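Local coordinates for uncharacterized protein (Deinococcus radiodurans, PDB 2A1V), which is of unknown function but belongs to the YjbR family and folds as a single antiparallel sheet with helices packed against it, at residues D11-V16 with L57-K62; S23-P28 with E32-K37; Y47-I52 with K88-V93. All coordinates share one frame; numbering follows the deposited sequence. Where two conformers were deposited one is given.

Contact 1. Residues D11-V16 with L57-K62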
loop_
_atom_site.group_PDB
_atom_site.type_symbol
_atom_site.label_atom_id
_atom_site.label_comp_id
_atom_site.label_asym_id
_atom_site.label_seq_id
_atom_site.Cartn_x
_atom_site.Cartn_y
_atom_site.Cartn_z
ATOM N N ASP A 11 8.734 -10.302 -1.098
ATOM C CA ASP A 11 8.490 -10.902 -2.426
ATOM C C ASP A 11 7.011 -10.850 -2.772
ATOM O O ASP A 11 6.678 -10.510 -3.897
ATOM C CB ASP A 11 8.932 -12.373 -2.550
ATOM C CG ASP A 11 10.129 -12.748 -1.641
ATOM O OD1 ASP A 11 10.117 -12.444 -0.398
ATOM O OD2 ASP A 11 11.067 -13.392 -2.155
ATOM N N ASP A 12 6.137 -11.125 -1.786
ATOM C CA ASP A 12 4.675 -11.014 -1.947
ATOM C C ASP A 12 4.245 -9.558 -2.331
ATOM O O ASP A 12 3.395 -9.335 -3.203
ATOM C CB ASP A 12 3.947 -11.442 -0.639
ATOM C CG ASP A 12 4.025 -12.964 -0.366
ATOM O OD1 ASP A 12 4.174 -13.758 -1.328
ATOM O OD2 ASP A 12 3.872 -13.378 0.821
ATOM N N LEU A 13 4.865 -8.584 -1.664
ATOM C CA LEU A 13 4.560 -7.181 -1.863
ATOM C C LEU A 13 5.065 -6.672 -3.204
ATOM O O LEU A 13 4.341 -5.957 -3.887
ATOM C CB LEU A 13 5.176 -6.345 -0.748
ATOM C CG LEU A 13 4.768 -6.644 0.706
ATOM C CD1 LEU A 13 5.475 -5.655 1.633
ATOM C CD2 LEU A 13 3.266 -6.584 0.914
ATOM N N ARG A 14 6.291 -7.038 -3.561
ATOM C CA ARG A 14 6.826 -6.767 -4.881
ATOM C C ARG A 14 5.911 -7.308 -5.956
ATOM O O ARG A 14 5.623 -6.637 -6.915
ATOM C CB ARG A 14 8.223 -7.359 -5.051
ATOM C CG ARG A 14 9.281 -6.674 -4.270
ATOM C CD ARG A 14 10.598 -6.608 -4.942
ATOM N NE ARG A 14 11.496 -5.755 -4.198
ATOM C CZ ARG A 14 12.292 -6.170 -3.255
ATOM N NH1 ARG A 14 12.325 -7.448 -2.947
ATOM N NH2 ARG A 14 13.070 -5.324 -2.633
ATOM N N SER A 15 5.445 -8.528 -5.765
ATOM C CA SER A 15 4.632 -9.180 -6.756
ATOM C C SER A 15 3.353 -8.390 -7.059
ATOM O O SER A 15 2.834 -8.463 -8.185
ATOM C CB SER A 15 4.311 -10.656 -6.371
ATOM O OG SER A 15 3.252 -10.770 -5.400
ATOM N N VAL A 16 2.819 -7.689 -6.061
ATOM C CA VAL A 16 1.601 -6.924 -6.247
ATOM C C VAL A 16 1.992 -5.609 -6.895
ATOM O O VAL A 16 1.446 -5.226 -7.931
ATOM C CB VAL A 16 0.866 -6.709 -4.915
ATOM C CG1 VAL A 16 -0.223 -5.626 -5.062
ATOM C CG2 VAL A 16 0.271 -8.035 -4.450
ATOM N N LEU A 57 6.926 -8.668 8.962
ATOM C CA LEU A 57 6.890 -7.375 8.356
ATOM C C LEU A 57 5.717 -6.556 8.911
ATOM O O LEU A 57 4.689 -7.084 9.377
ATOM C CB LEU A 57 6.785 -7.518 6.831
ATOM C CG LEU A 57 7.947 -8.114 6.035
ATOM C CD1 LEU A 57 7.532 -8.240 4.518
ATOM C CD2 LEU A 57 9.233 -7.273 6.106
ATOM N N ARG A 58 5.900 -5.241 8.864
ATOM C CA ARG A 58 4.813 -4.305 9.079
ATOM C C ARG A 58 4.631 -3.432 7.854
ATOM O O ARG A 58 5.565 -2.782 7.377
ATOM C CB ARG A 58 5.044 -3.446 10.336
ATOM C CG ARG A 58 5.575 -4.290 11.464
ATOM C CD ARG A 58 4.966 -3.958 12.789
ATOM N NE ARG A 58 5.093 -5.139 13.653
ATOM C CZ ARG A 58 4.467 -5.272 14.810
ATOM N NH1 ARG A 58 3.683 -4.290 15.270
ATOM N NH2 ARG A 58 4.668 -6.381 15.528
ATOM N N LEU A 59 3.395 -3.456 7.360
ATOM C CA LEU A 59 3.047 -2.825 6.149
ATOM C C LEU A 59 2.193 -1.579 6.433
ATOM O O LEU A 59 1.074 -1.668 6.964
ATOM C CB LEU A 59 2.303 -3.827 5.258
ATOM C CG LEU A 59 1.879 -3.239 3.911
ATOM C CD1 LEU A 59 3.089 -2.794 3.137
ATOM C CD2 LEU A 59 0.999 -4.214 3.097
ATOM N N SER A 60 2.741 -0.434 6.053
ATOM C CA SER A 60 2.037 0.836 6.142
ATOM C C SER A 60 1.429 1.203 4.784
ATOM O O SER A 60 2.095 1.148 3.776
ATOM C CB SER A 60 2.969 1.951 6.644
ATOM O OG SER A 60 3.323 1.772 8.025
ATOM N N LEU A 61 0.183 1.636 4.827
ATOM C CA LEU A 61 -0.568 1.944 3.636
ATOM C C LEU A 61 -1.651 2.991 3.925
ATOM O O LEU A 61 -1.980 3.252 5.072
ATOM C CB LEU A 61 -1.164 0.650 3.024
ATOM C CG LEU A 61 -2.064 -0.274 3.858
ATOM C CD1 LEU A 61 -3.472 0.242 3.964
ATOM C CD2 LEU A 61 -2.086 -1.687 3.266
ATOM N N LYS A 62 -2.170 3.597 2.854
ATOM C CA LYS A 62 -3.160 4.674 2.950
ATOM C C LYS A 62 -4.535 4.112 2.801
ATOM O O LYS A 62 -4.765 3.203 1.970
ATOM C CB LYS A 62 -2.973 5.758 1.867
ATOM C CG LYS A 62 -1.590 6.363 1.815
ATOM C CD LYS A 62 -1.561 7.834 1.330
ATOM C CE LYS A 62 -2.190 8.840 2.264
ATOM N NZ LYS A 62 -1.884 10.234 1.802
#
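Leu13 points from helix 10-17 at Leu57 and Leu59, and these three leucines make the whole contact. It is a helix packed on a face of an antiparallel sheet, in the core of this YjbR-family fold. The backbones stay well apart: the CA atoms of Leu13 and Leu59 are 9.2 Å from each other. Side chains alone bridge the gap.

Leu13 and Leu59 run past one another in opposite directions, each coming from its own backbone. Their branched ends meet methyl to methyl. Leu13 CD2 lies 3.9 Å from Leu59 CD2, and Leu13 CD1 lies 4.0 Å from Leu59 CD1. Both branches of each residue are therefore used. The two torsions differ. Leu13 has CG opposite its own carbonyl carbon (chi1 -59°), while Leu59 turns CG opposite its backbone N (chi1 -180°), which lets the forks lie alongside each other. Leu57 meets Leu13 through one branch and more loosely: Leu57 CD1 is 4.4 Å from Leu13 CD1. That methyl of Leu13 thus has a leucine methyl of Leu57 on one flank and one of Leu59 on another.

All three leucines are buried, and the joint is purely apolar. Leu57 and Leu59 look to the helix, and Leu61, farther along strand 58-62, continues the row toward Leu107 and Ser111 of helix 101-119. Ser60 faces the other way and bonds Thr92. Leu13 also touches Thr50 of strand 43-51, so the helix spans two neighbouring strands.

Within the helix, Ser15 N bonds Asp11 O at 3.0 Å. Ser15 turns its hydroxyl back onto the same turn, where OG donates to Asp12 O at 2.6 Å, tilted 32° out of the carbonyl plane.

Contact 2. Residues S23-P28 with E32-K37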
loop_
_atom_site.group_PDB
_atom_site.type_symbol
_atom_site.label_atom_id
_atom_site.label_comp_id
_atom_site.label_asym_id
_atom_site.label_seq_id
_atom_site.Cartn_x
_atom_site.Cartn_y
_atom_site.Cartn_z
ATOM N N SER A 23 4.956 2.400 -10.793
ATOM C CA SER A 23 5.347 2.193 -9.433
ATOM C C SER A 23 6.867 2.049 -9.438
ATOM O O SER A 23 7.457 1.598 -10.425
ATOM C CB SER A 23 4.672 0.988 -8.797
ATOM O OG SER A 23 5.231 0.744 -7.505
ATOM N N LEU A 24 7.470 2.472 -8.336
ATOM C CA LEU A 24 8.943 2.566 -8.193
ATOM C C LEU A 24 9.320 2.277 -6.728
ATOM O O LEU A 24 8.666 2.773 -5.795
ATOM C CB LEU A 24 9.365 4.014 -8.486
ATOM C CG LEU A 24 8.908 4.730 -9.786
ATOM C CD1 LEU A 24 8.563 6.243 -9.564
ATOM C CD2 LEU A 24 9.988 4.564 -10.866
ATOM N N GLU A 25 10.341 1.455 -6.540
ATOM C CA GLU A 25 10.897 1.146 -5.250
ATOM C C GLU A 25 12.104 2.008 -4.948
ATOM O O GLU A 25 12.931 2.271 -5.813
ATOM C CB GLU A 25 11.333 -0.297 -5.215
ATOM C CG GLU A 25 10.178 -1.266 -5.291
ATOM C CD GLU A 25 10.685 -2.710 -5.314
ATOM O OE1 GLU A 25 11.827 -2.918 -4.882
ATOM O OE2 GLU A 25 9.963 -3.624 -5.736
ATOM N N THR A 26 12.176 2.476 -3.714
ATOM C CA THR A 26 13.297 3.270 -3.204
ATOM C C THR A 26 13.446 3.008 -1.706
ATOM O O THR A 26 12.558 2.407 -1.065
ATOM C CB THR A 26 13.134 4.822 -3.389
ATOM O OG1 THR A 26 11.865 5.282 -2.901
ATOM C CG2 THR A 26 13.336 5.220 -4.825
ATOM N N PHE A 27 14.587 3.453 -1.190
ATOM C CA PHE A 27 14.921 3.442 0.227
ATOM C C PHE A 27 15.343 4.886 0.605
ATOM O O PHE A 27 16.520 5.175 0.671
ATOM C CB PHE A 27 16.096 2.478 0.489
ATOM C CG PHE A 27 15.741 1.020 0.427
ATOM C CD1 PHE A 27 15.305 0.350 1.550
ATOM C CD2 PHE A 27 15.871 0.318 -0.746
ATOM C CE1 PHE A 27 15.017 -1.003 1.516
ATOM C CE2 PHE A 27 15.563 -1.056 -0.802
ATOM C CZ PHE A 27 15.152 -1.710 0.327
ATOM N N PRO A 28 14.371 5.816 0.746
ATOM C CA PRO A 28 14.722 7.237 0.949
ATOM C C PRO A 28 15.150 7.626 2.386
ATOM O O PRO A 28 15.508 8.781 2.641
ATOM C CB PRO A 28 13.415 7.971 0.572
ATOM C CG PRO A 28 12.334 6.978 0.924
ATOM C CD PRO A 28 12.905 5.602 0.741
ATOM N N GLU A 32 16.296 0.373 6.533
ATOM C CA GLU A 32 15.827 -0.587 5.562
ATOM C C GLU A 32 14.355 -0.405 5.221
ATOM O O GLU A 32 13.689 -1.356 4.837
ATOM C CB GLU A 32 16.089 -2.033 6.032
ATOM C CG GLU A 32 17.340 -2.291 6.929
ATOM C CD GLU A 32 18.677 -1.757 6.394
ATOM O OE1 GLU A 32 18.762 -1.169 5.300
ATOM O OE2 GLU A 32 19.673 -1.870 7.141
ATOM N N THR A 33 13.826 0.812 5.375
ATOM C CA THR A 33 12.462 1.097 4.924
ATOM C C THR A 33 12.338 1.193 3.361
ATOM O O THR A 33 12.750 2.150 2.696
ATOM C CB THR A 33 11.892 2.341 5.647
ATOM O OG1 THR A 33 12.030 2.183 7.082
ATOM C CG2 THR A 33 10.366 2.506 5.302
ATOM N N LEU A 34 11.790 0.135 2.801
ATOM C CA LEU A 34 11.365 0.083 1.419
ATOM C C LEU A 34 10.071 0.902 1.210
ATOM O O LEU A 34 9.060 0.712 1.895
ATOM C CB LEU A 34 11.133 -1.366 1.023
ATOM C CG LEU A 34 10.770 -1.669 -0.430
ATOM C CD1 LEU A 34 11.855 -1.208 -1.484
ATOM C CD2 LEU A 34 10.508 -3.160 -0.538
ATOM N N VAL A 35 10.141 1.813 0.246
ATOM C CA VAL A 35 9.047 2.725 -0.077
ATOM C C VAL A 35 8.622 2.534 -1.538
ATOM O O VAL A 35 9.428 2.540 -2.453
ATOM C CB VAL A 35 9.449 4.178 0.198
ATOM C CG1 VAL A 35 8.261 5.118 0.012
ATOM C CG2 VAL A 35 10.009 4.344 1.615
ATOM N N PHE A 36 7.339 2.290 -1.720
ATOM C CA PHE A 36 6.720 2.214 -3.038
ATOM C C PHE A 36 6.051 3.538 -3.321
ATOM O O PHE A 36 5.235 4.035 -2.526
ATOM C CB PHE A 36 5.703 1.074 -3.134
ATOM C CG PHE A 36 6.270 -0.265 -2.811
ATOM C CD1 PHE A 36 6.288 -0.730 -1.501
ATOM C CD2 PHE A 36 6.764 -1.080 -3.830
ATOM C CE1 PHE A 36 6.817 -1.983 -1.183
ATOM C CE2 PHE A 36 7.262 -2.349 -3.545
ATOM C CZ PHE A 36 7.300 -2.804 -2.223
ATOM N N LYS A 37 6.421 4.118 -4.459
ATOM C CA LYS A 37 5.921 5.416 -4.880
ATOM C C LYS A 37 5.338 5.258 -6.283
ATOM O O LYS A 37 5.739 4.362 -7.040
ATOM C CB LYS A 37 7.044 6.458 -4.839
ATOM C CG LYS A 37 7.541 6.819 -3.422
ATOM C CD LYS A 37 8.715 7.824 -3.425
ATOM C CE LYS A 37 8.968 8.478 -2.055
ATOM N NZ LYS A 37 10.166 9.418 -1.968
HETATM O O HOH W 1 12.430 8.069 -2.911
#
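Strands 23-26 and 33-37 pair as an antiparallel beta hairpin, with 159° between their directions. Leu24 with Lys37 and Thr26 with Val35 are the hydrogen-bonded pairs. Glu25 with Phe36 is the non-hydrogen-bonded pair between them. Four backbone bonds result; Val35 N to Thr26 O, at 2.8 Å, is nearly straight.

Glu25, Leu34 and Phe36 share one face. With CG opposite its carbonyl carbon (chi1 -67°) and the chain extended beyond, Glu25 lies beside the Phe36 ring and points the same way. Its CG is 3.6 Å from Phe36 CE2, and the carboxylate is turned 74° from the ring plane. Its OE1 forms a salt bridge with Arg14 of helix 10-17. With an alanine here, Arg14 would probably lose its carboxylate mate and that flank of the Phe36 ring would be uncovered. Leu34 lays CD1 over one face of the Phe27 ring, 4.1 Å from its centroid, a CH-pi contact.

Thr26 and Lys37 occupy the other face. The extended Lys37 crosses the threonine side chain at about a right angle. In one of its two modelled conformers, a water probably joins Lys37 NZ to Thr26 OG1.

The hairpin ends the sheet: strand 23-26 is outermost, and strand 33-38 pairs on its other side with strand 43-51. Helix 10-17 covers Leu34 and Phe36 through Val10, Arg14 and Cys17.

Contact 3. Residues Y47-I52 with K88-V93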
loop_
_atom_site.group_PDB
_atom_site.type_symbol
_atom_site.label_atom_id
_atom_site.label_comp_id
_atom_site.label_asym_id
_atom_site.label_seq_id
_atom_site.Cartn_x
_atom_site.Cartn_y
_atom_site.Cartn_z
ATOM N N TYR A 47 2.832 5.253 -1.516
ATOM C CA TYR A 47 1.581 4.582 -1.252
ATOM C C TYR A 47 1.716 3.332 -0.382
ATOM O O TYR A 47 0.696 2.780 0.016
ATOM C CB TYR A 47 0.852 4.255 -2.581
ATOM C CG TYR A 47 1.483 3.172 -3.420
ATOM C CD1 TYR A 47 1.195 1.826 -3.193
ATOM C CD2 TYR A 47 2.399 3.490 -4.447
ATOM C CE1 TYR A 47 1.793 0.831 -3.960
ATOM C CE2 TYR A 47 2.998 2.501 -5.200
ATOM C CZ TYR A 47 2.679 1.175 -4.971
ATOM O OH TYR A 47 3.265 0.181 -5.730
ATOM N N ALA A 48 2.933 2.835 -0.165
ATOM C CA ALA A 48 3.148 1.717 0.756
ATOM C C ALA A 48 4.585 1.754 1.271
ATOM O O ALA A 48 5.476 2.210 0.561
ATOM C CB ALA A 48 2.883 0.443 0.109
ATOM N N LEU A 49 4.802 1.319 2.509
ATOM C CA LEU A 49 6.151 1.257 3.067
ATOM C C LEU A 49 6.280 0.040 3.987
ATOM O O LEU A 49 5.310 -0.337 4.694
ATOM C CB LEU A 49 6.483 2.488 3.925
ATOM C CG LEU A 49 6.226 3.939 3.605
ATOM C CD1 LEU A 49 4.712 4.268 3.514
ATOM C CD2 LEU A 49 6.937 4.724 4.743
ATOM N N THR A 50 7.469 -0.534 4.044
ATOM C CA THR A 50 7.734 -1.577 5.053
ATOM C C THR A 50 9.215 -1.620 5.396
ATOM O O THR A 50 10.042 -1.341 4.536
ATOM C CB THR A 50 7.260 -3.007 4.576
ATOM O OG1 THR A 50 7.218 -3.950 5.690
ATOM C CG2 THR A 50 8.147 -3.504 3.455
ATOM N N ASP A 51 9.536 -1.985 6.637
ATOM C CA ASP A 51 10.911 -2.099 7.101
ATOM C C ASP A 51 11.289 -3.566 6.941
ATOM O O ASP A 51 10.786 -4.466 7.657
ATOM C CB ASP A 51 11.040 -1.595 8.538
ATOM C CG ASP A 51 12.437 -1.752 9.105
ATOM O OD1 ASP A 51 13.367 -2.308 8.436
ATOM O OD2 ASP A 51 12.589 -1.324 10.267
ATOM N N ILE A 52 12.155 -3.802 5.959
ATOM C CA ILE A 52 12.464 -5.155 5.487
ATOM C C ILE A 52 13.327 -5.967 6.416
ATOM O O ILE A 52 13.448 -7.164 6.227
ATOM C CB ILE A 52 13.054 -5.182 4.046
ATOM C CG1 ILE A 52 14.496 -4.668 3.960
ATOM C CG2 ILE A 52 12.141 -4.437 3.081
ATOM C CD1 ILE A 52 15.218 -5.161 2.646
ATOM N N LYS A 88 -4.225 10.275 10.314
ATOM C CA LYS A 88 -5.507 10.531 9.691
ATOM C C LYS A 88 -5.675 9.643 8.422
ATOM O O LYS A 88 -6.793 9.335 8.033
ATOM C CB LYS A 88 -5.628 12.019 9.283
ATOM C CG LYS A 88 -5.860 13.007 10.430
ATOM C CD LYS A 88 -6.124 14.493 9.991
ATOM C CE LYS A 88 -4.987 15.088 9.088
ATOM N NZ LYS A 88 -3.664 15.084 9.762
ATOM N N HIS A 89 -4.562 9.282 7.760
ATOM C CA HIS A 89 -4.635 8.626 6.438
ATOM C C HIS A 89 -3.921 7.301 6.289
ATOM O O HIS A 89 -4.223 6.533 5.374
ATOM C CB HIS A 89 -4.159 9.600 5.374
ATOM C CG HIS A 89 -4.950 10.875 5.338
ATOM N ND1 HIS A 89 -6.196 10.944 4.777
ATOM C CD2 HIS A 89 -4.695 12.110 5.831
ATOM C CE1 HIS A 89 -6.665 12.173 4.886
ATOM N NE2 HIS A 89 -5.772 12.904 5.520
ATOM N N TRP A 90 -3.011 7.020 7.198
ATOM C CA TRP A 90 -2.173 5.768 7.167
ATOM C C TRP A 90 -2.424 4.804 8.329
ATOM O O TRP A 90 -2.553 5.201 9.482
ATOM C CB TRP A 90 -0.712 6.126 7.254
ATOM C CG TRP A 90 -0.156 6.835 6.098
ATOM C CD1 TRP A 90 -0.202 8.140 5.885
ATOM C CD2 TRP A 90 0.551 6.266 4.990
ATOM N NE1 TRP A 90 0.469 8.469 4.741
ATOM C CE2 TRP A 90 0.944 7.335 4.160
ATOM C CE3 TRP A 90 0.893 4.954 4.614
ATOM C CZ2 TRP A 90 1.618 7.145 2.951
ATOM C CZ3 TRP A 90 1.600 4.767 3.409
ATOM C CH2 TRP A 90 1.936 5.852 2.597
ATOM N N VAL A 91 -2.464 3.529 8.016
ATOM C CA VAL A 91 -2.453 2.474 9.036
ATOM C C VAL A 91 -1.233 1.590 8.789
ATOM O O VAL A 91 -0.677 1.601 7.690
ATOM C CB VAL A 91 -3.726 1.592 8.996
ATOM C CG1 VAL A 91 -5.006 2.413 9.452
ATOM C CG2 VAL A 91 -3.917 0.896 7.590
ATOM N N THR A 92 -0.851 0.821 9.800
ATOM C CA THR A 92 0.278 -0.124 9.714
ATOM C C THR A 92 -0.293 -1.509 10.098
ATOM O O THR A 92 -0.933 -1.669 11.133
ATOM C CB THR A 92 1.507 0.369 10.644
ATOM O OG1 THR A 92 2.041 1.581 10.112
ATOM C CG2 THR A 92 2.629 -0.667 10.742
ATOM N N VAL A 93 -0.141 -2.459 9.190
ATOM C CA VAL A 93 -0.641 -3.824 9.311
ATOM C C VAL A 93 0.510 -4.795 9.502
ATOM O O VAL A 93 1.481 -4.812 8.686
ATOM C CB VAL A 93 -1.387 -4.281 8.040
ATOM C CG1 VAL A 93 -2.067 -5.583 8.287
ATOM C CG2 VAL A 93 -2.392 -3.259 7.648
#
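Trp90 reaches past a whole strand to touch Tyr47, Ala48 and Leu49. Strands 43-51 and 90-94 are not neighbours in the antiparallel sheet, since strand 58-62 runs between them. The two segments accordingly stay 9.1 Å apart at their axes and point roughly the same way, 40° apart. The long indole spans most of this distance.

The six-membered end of the indole does the touching. Trp90 has CG opposite its carbonyl carbon (chi1 -67°), and this carries the far corner of the ring toward the other strand. CH2 leads, 3.9 Å from Tyr47 C. The backbone N of Ala48 meets the ring at its edge, near its plane, 4.2 Å from Trp90 CH2. The Leu49 side chain runs at about a right angle to that of Trp90. Its CD1 is modelled too close to the ring, so the detail of this contact is doubtful.

The strand is irregular just here. Tyr47 and Ala48 both face Phe36 on strand 33-38, a classic beta bulge. Their side chains turn away from Trp90, whereas Leu49 turns toward it. The indole thus meets the bulge through its backbone.

Trp90 and Leu49 lie on one face of the sheet, where Lys62 of strand 58-62 and Leu85 of a loop also touch the indole. Tyr47 lies on the opposite face, the helical side. There its ring packs edge-to-face with Tyr112 of helix 101-119 and touches Cys17 of helix 10-17, its OH bonds Ser23, and its backbone O accepts from Ser111.

In the fold
The three contacts share one antiparallel sheet, and no ligand or active site is known. Contacts 1 and 3 have centres about 9 Å apart. Strand 58-62 of contact 1 lies between the two strands of contact 3, probably hydrogen-bonded to one through Arg58 O and Thr50 OG1 (2.6 Å) and to the other through Ser60 OG and Thr92 OG1. Contact 2 adjoins contact 3 through the pairing of strands 33-38 and 43-51, where Leu34 N is 2.9 Å from Thr50 O. Contacts 1 and 2, centres about 11 Å apart, meet at the Arg14-Glu25 salt bridge. Helix 10-17 thereby touches both the middle and the hairpin end of the sheet.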